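PDB 2FSR: acetyltransferase, which probably transfers an acetyl group from acetyl-coenzyme A to an acceptor amine that remains unidentified, as a member of the GNAT acetyltransferase family. Local coordinates for residues Ser54-Gly59 with Leu119-Glu124; Ala78-His81 with Ala87-Ile90; Ile104-Gly107 with Glu112-Leu115. All blocks are in the same frame, centred on the assembly; numbering follows the deposited sequence.

Interaction 1 of 3, residues Ser54-Gly59 with Leu119-Glu124. With FMT (formic acid), chain B.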
loop_
_atom_site.group_PDB
_atom_site.type_symbol
_atom_site.label_atom_id
_atom_site.label_comp_id
_atom_site.label_asym_id
_atom_site.label_seq_id
_atom_site.Cartn_x
_atom_site.Cartn_y
_atom_site.Cartn_z
ATOM N N SER A 54 2.650 -14.299 10.695
ATOM C CA SER A 54 3.931 -14.317 11.407
ATOM C C SER A 54 4.100 -13.114 12.335
ATOM O O SER A 54 3.424 -12.103 12.175
ATOM C CB SER A 54 5.070 -14.326 10.388
ATOM O OG SER A 54 5.343 -13.022 9.897
ATOM N N PRO A 55 5.046 -13.206 13.292
ATOM C CA PRO A 55 5.363 -12.037 14.126
ATOM C C PRO A 55 5.820 -10.796 13.339
ATOM O O PRO A 55 5.685 -9.669 13.842
ATOM C CB PRO A 55 6.485 -12.547 15.045
ATOM C CG PRO A 55 6.314 -14.043 15.059
ATOM C CD PRO A 55 5.803 -14.409 13.689
ATOM N N ARG A 56 6.366 -10.999 12.139
ATOM C CA ARG A 56 6.798 -9.896 11.274
ATOM C C ARG A 56 5.689 -8.873 11.059
ATOM O O ARG A 56 5.943 -7.681 10.913
ATOM C CB ARG A 56 7.268 -10.429 9.916
ATOM C CG ARG A 56 8.771 -10.463 9.744
ATOM C CD ARG A 56 9.203 -11.617 8.849
ATOM N NE ARG A 56 9.057 -12.914 9.510
ATOM C CZ ARG A 56 8.374 -13.947 9.021
ATOM N NH1 ARG A 56 8.305 -15.075 9.716
ATOM N NH2 ARG A 56 7.772 -13.872 7.839
ATOM N N SER A 57 4.452 -9.352 11.053
ATOM C CA SER A 57 3.309 -8.524 10.692
ATOM C C SER A 57 2.802 -7.631 11.820
ATOM O O SER A 57 1.848 -6.881 11.614
ATOM C CB SER A 57 2.152 -9.413 10.208
ATOM O OG SER A 57 1.614 -10.182 11.275
ATOM N N THR A 58 3.416 -7.728 13.003
ATOM C CA THR A 58 2.953 -6.967 14.167
ATOM C C THR A 58 2.876 -5.469 13.838
ATOM O O THR A 58 1.958 -4.773 14.282
ATOM C CB THR A 58 3.821 -7.246 15.429
ATOM O OG1 THR A 58 3.846 -8.654 15.703
ATOM C CG2 THR A 58 3.262 -6.528 16.651
ATOM N N GLY A 59 3.816 -4.999 13.019
ATOM C CA GLY A 59 3.874 -3.589 12.606
ATOM C C GLY A 59 2.832 -3.153 11.580
ATOM O O GLY A 59 2.729 -1.963 11.274
ATOM N N LEU A 119 7.081 -5.167 3.649
ATOM C CA LEU A 119 8.131 -5.934 2.980
ATOM C C LEU A 119 8.290 -7.281 3.640
ATOM O O LEU A 119 8.223 -7.394 4.876
ATOM C CB LEU A 119 9.478 -5.196 3.019
ATOM C CG LEU A 119 9.586 -3.911 2.198
ATOM C CD1 LEU A 119 10.985 -3.300 2.375
ATOM C CD2 LEU A 119 9.301 -4.136 0.708
ATOM N N TYR A 120 8.499 -8.304 2.816
ATOM C CA TYR A 120 8.742 -9.639 3.311
ATOM C C TYR A 120 10.153 -9.722 3.875
ATOM O O TYR A 120 11.009 -8.895 3.580
ATOM C CB TYR A 120 8.573 -10.653 2.185
ATOM C CG TYR A 120 7.158 -10.688 1.616
ATOM C CD1 TYR A 120 6.048 -10.417 2.426
ATOM C CD2 TYR A 120 6.938 -11.018 0.295
ATOM C CE1 TYR A 120 4.741 -10.466 1.904
ATOM C CE2 TYR A 120 5.636 -11.078 -0.243
ATOM C CZ TYR A 120 4.556 -10.783 0.571
ATOM O OH TYR A 120 3.278 -10.847 0.036
ATOM N N GLU A 121 10.371 -10.761 4.667
ATOM C CA GLU A 121 11.611 -10.934 5.387
ATOM C C GLU A 121 12.814 -10.995 4.449
ATOM O O GLU A 121 12.805 -11.719 3.445
ATOM C CB GLU A 121 11.533 -12.209 6.209
ATOM C CG GLU A 121 12.644 -12.326 7.200
ATOM C CD GLU A 121 12.473 -13.546 8.050
ATOM O OE1 GLU A 121 12.453 -14.674 7.497
ATOM O OE2 GLU A 121 12.370 -13.359 9.275
ATOM N N GLY A 122 13.853 -10.228 4.797
ATOM C CA GLY A 122 15.102 -10.231 4.045
ATOM C C GLY A 122 15.304 -9.032 3.128
ATOM O O GLY A 122 16.359 -8.877 2.514
ATOM N N HIS A 123 14.287 -8.185 3.023
ATOM C CA HIS A 123 14.341 -7.112 2.046
ATOM C C HIS A 123 14.350 -5.706 2.636
ATOM O O HIS A 123 14.289 -4.740 1.882
ATOM C CB HIS A 123 13.189 -7.234 1.046
ATOM C CG HIS A 123 13.113 -8.569 0.390
ATOM N ND1 HIS A 123 14.003 -8.971 -0.584
ATOM C CD2 HIS A 123 12.280 -9.616 0.597
ATOM C CE1 HIS A 123 13.711 -10.208 -0.954
ATOM N NE2 HIS A 123 12.676 -10.622 -0.247
ATOM N N GLU A 124 14.410 -5.589 3.962
ATOM C CA GLU A 124 14.525 -4.260 4.600
ATOM C C GLU A 124 15.897 -3.590 4.403
ATOM O O GLU A 124 16.878 -4.218 3.984
ATOM C CB GLU A 124 14.191 -4.339 6.092
ATOM C CG GLU A 124 12.732 -4.682 6.429
ATOM C CD GLU A 124 12.527 -5.001 7.917
ATOM O OE1 GLU A 124 13.471 -4.825 8.724
ATOM O OE2 GLU A 124 11.409 -5.424 8.278
HETATM C C FMT B . 16.557 -7.339 -2.477
HETATM O O1 FMT B . 16.459 -7.775 -1.324
HETATM O O2 FMT B . 17.571 -6.874 -3.024
HETATM O O HOH W 1 7.814 -12.664 5.269
#

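Interaction 2 of 3, residues Ala78-His81 with Ala87-Ile90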
loop_
_atom_site.group_PDB
_atom_site.type_symbol
_atom_site.label_atom_id
_atom_site.label_comp_id
_atom_site.label_asym_id
_atom_site.label_seq_id
_atom_site.Cartn_x
_atom_site.Cartn_y
_atom_site.Cartn_z
ATOM N N ALA A 78 -9.782 -5.472 -4.547
ATOM C CA ALA A 78 -11.103 -4.889 -4.839
ATOM C C ALA A 78 -11.159 -3.365 -4.791
ATOM O O ALA A 78 -12.011 -2.752 -5.458
ATOM C CB ALA A 78 -12.170 -5.465 -3.920
ATOM N N ASN A 79 -10.264 -2.750 -4.011
ATOM C CA ASN A 79 -10.254 -1.289 -3.938
ATOM C C ASN A 79 -10.122 -0.646 -5.327
ATOM O O ASN A 79 -10.668 0.429 -5.565
ATOM C CB ASN A 79 -9.166 -0.778 -2.976
ATOM C CG ASN A 79 -9.667 -0.600 -1.544
ATOM O OD1 ASN A 79 -9.425 0.444 -0.926
ATOM N ND2 ASN A 79 -10.366 -1.597 -1.008
ATOM N N TRP A 80 -9.392 -1.287 -6.243
ATOM C CA TRP A 80 -9.225 -0.737 -7.611
ATOM C C TRP A 80 -10.579 -0.544 -8.298
ATOM O O TRP A 80 -10.882 0.541 -8.787
ATOM C CB TRP A 80 -8.290 -1.609 -8.461
ATOM C CG TRP A 80 -6.887 -1.463 -8.024
ATOM C CD1 TRP A 80 -6.176 -2.324 -7.229
ATOM C CD2 TRP A 80 -6.003 -0.361 -8.313
ATOM N NE1 TRP A 80 -4.887 -1.823 -7.020
ATOM C CE2 TRP A 80 -4.767 -0.625 -7.676
ATOM C CE3 TRP A 80 -6.142 0.820 -9.059
ATOM C CZ2 TRP A 80 -3.673 0.269 -7.743
ATOM C CZ3 TRP A 80 -5.058 1.689 -9.146
ATOM C CH2 TRP A 80 -3.836 1.413 -8.489
ATOM N N HIS A 81 -11.397 -1.588 -8.267
ATOM C CA HIS A 81 -12.734 -1.544 -8.853
ATOM C C HIS A 81 -13.616 -0.503 -8.185
ATOM O O HIS A 81 -14.371 0.210 -8.857
ATOM C CB HIS A 81 -13.367 -2.929 -8.707
ATOM C CG HIS A 81 -14.715 -3.066 -9.341
ATOM N ND1 HIS A 81 -14.876 -3.395 -10.669
ATOM C CD2 HIS A 81 -15.960 -2.971 -8.817
ATOM C CE1 HIS A 81 -16.168 -3.463 -10.946
ATOM N NE2 HIS A 81 -16.848 -3.215 -9.838
ATOM N N ALA A 87 -4.059 -1.882 -3.836
ATOM C CA ALA A 87 -2.714 -2.410 -3.580
ATOM C C ALA A 87 -2.054 -2.881 -4.857
ATOM O O ALA A 87 -2.734 -3.298 -5.818
ATOM C CB ALA A 87 -2.788 -3.572 -2.608
ATOM N N LEU A 88 -0.724 -2.829 -4.842
ATOM C CA LEU A 88 0.092 -3.430 -5.890
ATOM C C LEU A 88 1.177 -4.245 -5.193
ATOM O O LEU A 88 1.674 -3.856 -4.115
ATOM C CB LEU A 88 0.738 -2.345 -6.756
ATOM C CG LEU A 88 -0.238 -1.440 -7.526
ATOM C CD1 LEU A 88 0.457 -0.197 -8.090
ATOM C CD2 LEU A 88 -0.950 -2.226 -8.618
HETATM N N MSE A 89 1.509 -5.398 -5.772
HETATM C CA MSE A 89 2.615 -6.183 -5.247
HETATM C C MSE A 89 3.911 -5.571 -5.737
HETATM O O MSE A 89 3.976 -5.079 -6.863
HETATM C CB MSE A 89 2.509 -7.639 -5.695
HETATM C CG MSE A 89 1.235 -8.390 -5.252
HETATM SE SE MSE A 89 0.735 -8.212 -3.383
HETATM C CE MSE A 89 2.272 -9.102 -2.573
ATOM N N ILE A 90 4.935 -5.640 -4.890
ATOM C CA ILE A 90 6.257 -5.095 -5.217
ATOM C C ILE A 90 7.156 -6.214 -5.701
ATOM O O ILE A 90 7.447 -7.147 -4.934
ATOM C CB ILE A 90 6.927 -4.424 -3.991
ATOM C CG1 ILE A 90 6.011 -3.355 -3.351
ATOM C CG2 ILE A 90 8.292 -3.847 -4.377
ATOM C CD1 ILE A 90 6.555 -2.784 -2.026
#

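Interaction 3 of 3, residues Ile104-Gly107 with Glu112-Leu115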
loop_
_atom_site.group_PDB
_atom_site.type_symbol
_atom_site.label_atom_id
_atom_site.label_comp_id
_atom_site.label_asym_id
_atom_site.label_seq_id
_atom_site.Cartn_x
_atom_site.Cartn_y
_atom_site.Cartn_z
ATOM N N ILE A 104 -3.050 1.951 -1.554
ATOM C CA ILE A 104 -3.902 2.977 -0.997
ATOM C C ILE A 104 -5.280 2.368 -0.739
ATOM O O ILE A 104 -5.868 1.737 -1.622
ATOM C CB ILE A 104 -3.999 4.205 -1.909
ATOM C CG1 ILE A 104 -2.623 4.860 -2.065
ATOM C CG2 ILE A 104 -5.005 5.225 -1.365
ATOM C CD1 ILE A 104 -2.550 5.819 -3.253
ATOM N N ASN A 105 -5.734 2.580 0.485
ATOM C CA ASN A 105 -6.918 1.927 1.055
ATOM C C ASN A 105 -8.039 2.912 1.277
ATOM O O ASN A 105 -7.802 4.032 1.754
ATOM C CB ASN A 105 -6.534 1.378 2.418
ATOM C CG ASN A 105 -5.408 0.370 2.328
ATOM O OD1 ASN A 105 -5.612 -0.745 1.847
ATOM N ND2 ASN A 105 -4.209 0.766 2.732
ATOM N N HIS A 106 -9.276 2.502 1.014
ATOM C CA HIS A 106 -10.405 3.314 1.483
ATOM C C HIS A 106 -11.563 2.378 1.828
ATOM O O HIS A 106 -11.343 1.175 2.042
ATOM C CB HIS A 106 -10.795 4.373 0.444
ATOM C CG HIS A 106 -11.493 5.577 1.020
ATOM N ND1 HIS A 106 -12.091 6.530 0.222
ATOM C CD2 HIS A 106 -11.700 5.973 2.302
ATOM C CE1 HIS A 106 -12.625 7.466 0.987
ATOM N NE2 HIS A 106 -12.416 7.147 2.252
ATOM N N GLY A 107 -12.771 2.922 1.874
ATOM C CA GLY A 107 -13.925 2.138 2.283
ATOM C C GLY A 107 -14.210 2.292 3.770
ATOM O O GLY A 107 -13.571 3.094 4.457
ATOM N N GLU A 112 -9.918 8.049 6.173
ATOM C CA GLU A 112 -9.401 8.775 5.029
ATOM C C GLU A 112 -8.613 7.808 4.146
ATOM O O GLU A 112 -8.203 6.735 4.628
ATOM C CB GLU A 112 -8.486 9.905 5.515
ATOM C CG GLU A 112 -9.258 11.007 6.275
ATOM C CD GLU A 112 -8.385 12.212 6.613
ATOM O OE1 GLU A 112 -7.759 12.193 7.694
ATOM O OE2 GLU A 112 -8.310 13.137 5.775
ATOM N N LYS A 113 -8.409 8.190 2.882
ATOM C CA LYS A 113 -7.591 7.377 1.943
ATOM C C LYS A 113 -6.190 7.232 2.505
ATOM O O LYS A 113 -5.560 8.216 2.874
ATOM C CB LYS A 113 -7.593 7.955 0.530
ATOM C CG LYS A 113 -8.968 7.911 -0.141
ATOM C CD LYS A 113 -8.898 8.400 -1.576
ATOM C CE LYS A 113 -10.271 8.433 -2.232
ATOM N NZ LYS A 113 -10.892 7.081 -2.408
ATOM N N GLU A 114 -5.711 5.999 2.575
ATOM C CA GLU A 114 -4.553 5.639 3.408
ATOM C C GLU A 114 -3.505 4.854 2.634
ATOM O O GLU A 114 -3.824 3.846 1.989
ATOM C CB GLU A 114 -5.002 4.839 4.644
ATOM C CG GLU A 114 -3.935 4.763 5.746
ATOM C CD GLU A 114 -3.239 3.450 5.836
ATOM O OE1 GLU A 114 -3.507 2.554 4.992
ATOM O OE2 GLU A 114 -2.463 3.296 6.802
ATOM N N LEU A 115 -2.261 5.314 2.710
ATOM C CA LEU A 115 -1.115 4.674 2.073
ATOM C C LEU A 115 -0.440 3.719 3.061
ATOM O O LEU A 115 -0.086 4.114 4.178
ATOM C CB LEU A 115 -0.110 5.757 1.627
ATOM C CG LEU A 115 1.169 5.343 0.879
ATOM C CD1 LEU A 115 0.850 4.804 -0.497
ATOM C CD2 LEU A 115 2.134 6.533 0.761
#

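Interaction 1 of 3, residues Ser54-Gly59 with Leu119-Glu124
The R56 guanidinium lies between two groups: E121 CD sits over one face, and S54 OG over the opposite face, 3.2 Å above the plane. At the edge of the H123 ring, ND1 donates to O1 of a formic acid molecule (2.8 Å), probably from the crystallisation liquor, which is also hydrogen-bonded to Y128 OH. The 119-124 segment leaves strand 114-119 and leads toward helix 128-143, the strand-loop-helix passage where GNAT enzymes usually hold the acetyl-CoA pyrophosphate. It turns through a type II beta turn from Y120 to H123, with G122 at the positive-phi position (103°).

R56 and E121 form a charge-only salt bridge: NE and OE2 are 3.4 Å apart, but the oxygen lies well out of the guanidinium plane and no N-H points at it. Carboxylate and guanidinium planes are 37° apart, and the two side chains cross at about a right angle. E121 CG stands anti to its own N (chi1 -168°) and the chain runs on extended, laying its CB and CG against R56 CD. R56 is modelled in two conformers, so this exposed pairing may not be its sole arrangement. S57 OG and S57 N both donate to S54 O at the start of the 3-10 segment. A water accepts from R56 NH2 at 2.8 Å and from E121 N, joining the guanidinium to the turn backbone.

Interaction 2 of 3, residues Ala78-His81 with Ala87-Ile90
W80 NE1 donates to A87 O at 2.9 Å, and this nearly straight bond (167° at the hydrogen) is the polar core of the contact. The oxygen meets the indole at its edge, close to the ring plane, whereas the N-H comes in from above the carbonyl plane, 42° out of it. A87 N lies nearby as well, but it is a second donor and makes no bond to the indole; the A87 backbone is also hydrogen-bonded to that of D76, one turn back along the helix from W80. Farther round the ring, W80 CZ2 rests against L88 CD2 at 3.8 Å, with L88 CG equally close. The leucine chain runs at about a right angle to the tryptophan and meets the ring obliquely.

With CG beside the backbone N (chi1 -72°), W80 reaches off helix 66-83 to the start of strand 87-92. Helix and strand are consecutive elements of the GNAT alpha-beta sandwich, linked by a short loop, and the indole bridges them where the chain enters the antiparallel sheet. The CB of A87 points away from the helix and packs on Q101 of strand 97-105.

In the next shell, the ring of W139 of helix 128-143 meets the W80 ring, and P28 touches it too. L88 packs on L136 of the same helix and on L37 of strand 35-38, while its backbone pairs with I102. One residue before W80, N79 OD1 accepts a hydrogen bond from H106 N, just past the end of strand 97-105.

Interaction 3 of 3, residues Ile104-Gly107 with Glu112-Leu115
N105 and E114 form an antiparallel hydrogen-bonded pair near the turn end of the beta hairpin made by strands 97-105 and 114-119. N105 N binds E114 O at 2.7 Å, and E114 N returns to N105 O at 3.0 Å. I104 and L115 follow as a non-hydrogen-bonded pair. Weaker CA-H...O contacts run alongside, from I104 CA to E114 O and from K113 CA to N105 O.

Among the polar side chains, N105 and E114 lie side by side pointing the same way, amide and carboxylate planes 37° apart. N105 ND2 donates to E114 OE1 at 3.0 Å, met nearly along the C-O axis, and more weakly to E114 O. The other ends are held elsewhere: N105 OD1 accepts from H75 NE2, and E114 OE2 from Y152 N, so both flat groups are gripped from two directions.

Beyond the ladder, K113 bends round H106. K113 CG sits over one face of the H106 ring in a CH-pi contact, 3.7 Å from the centroid, and a turn at chi4 (-66°) then brings NZ back to H106 ND1 at 2.9 Å. NZ also has H85 NE2 as a partner.

Apolar contact falls on the face bearing I104 and L115, where I104 CG1 meets L115 CD1 at 3.8 Å. That face packs on helix 128-143, I104 against L136 and A140, L115 against A133 and R137. On the far side of strand 114-119, the backbones of K113 and L115 bond to V150 of strand 149-153, consistent with the point from which these two strands splay in GNAT folds to admit acetyl-CoA.

In the fold
Along the chain, interaction 2 closes before interaction 3 opens, and interaction 1 spans both, bringing together loops some 60 residues apart. Interactions 2 and 3 have centres about 11 Å apart and share the antiparallel sheet through neighbouring strands 87-92 and 97-105; helix 128-143 packs on both. The centre of interaction 1 is about 20 Å from that of interaction 2 and about 21 Å from that of interaction 3, at the surface, on the opposite side of the chain's centre from interaction 3. Strand 114-119 runs from interaction 3 to interaction 1, while Y120 and L119 touch M89 and I90 of interaction 2. Together they span the GNAT core from the hairpin turn to the loop that probably faces the cofactor.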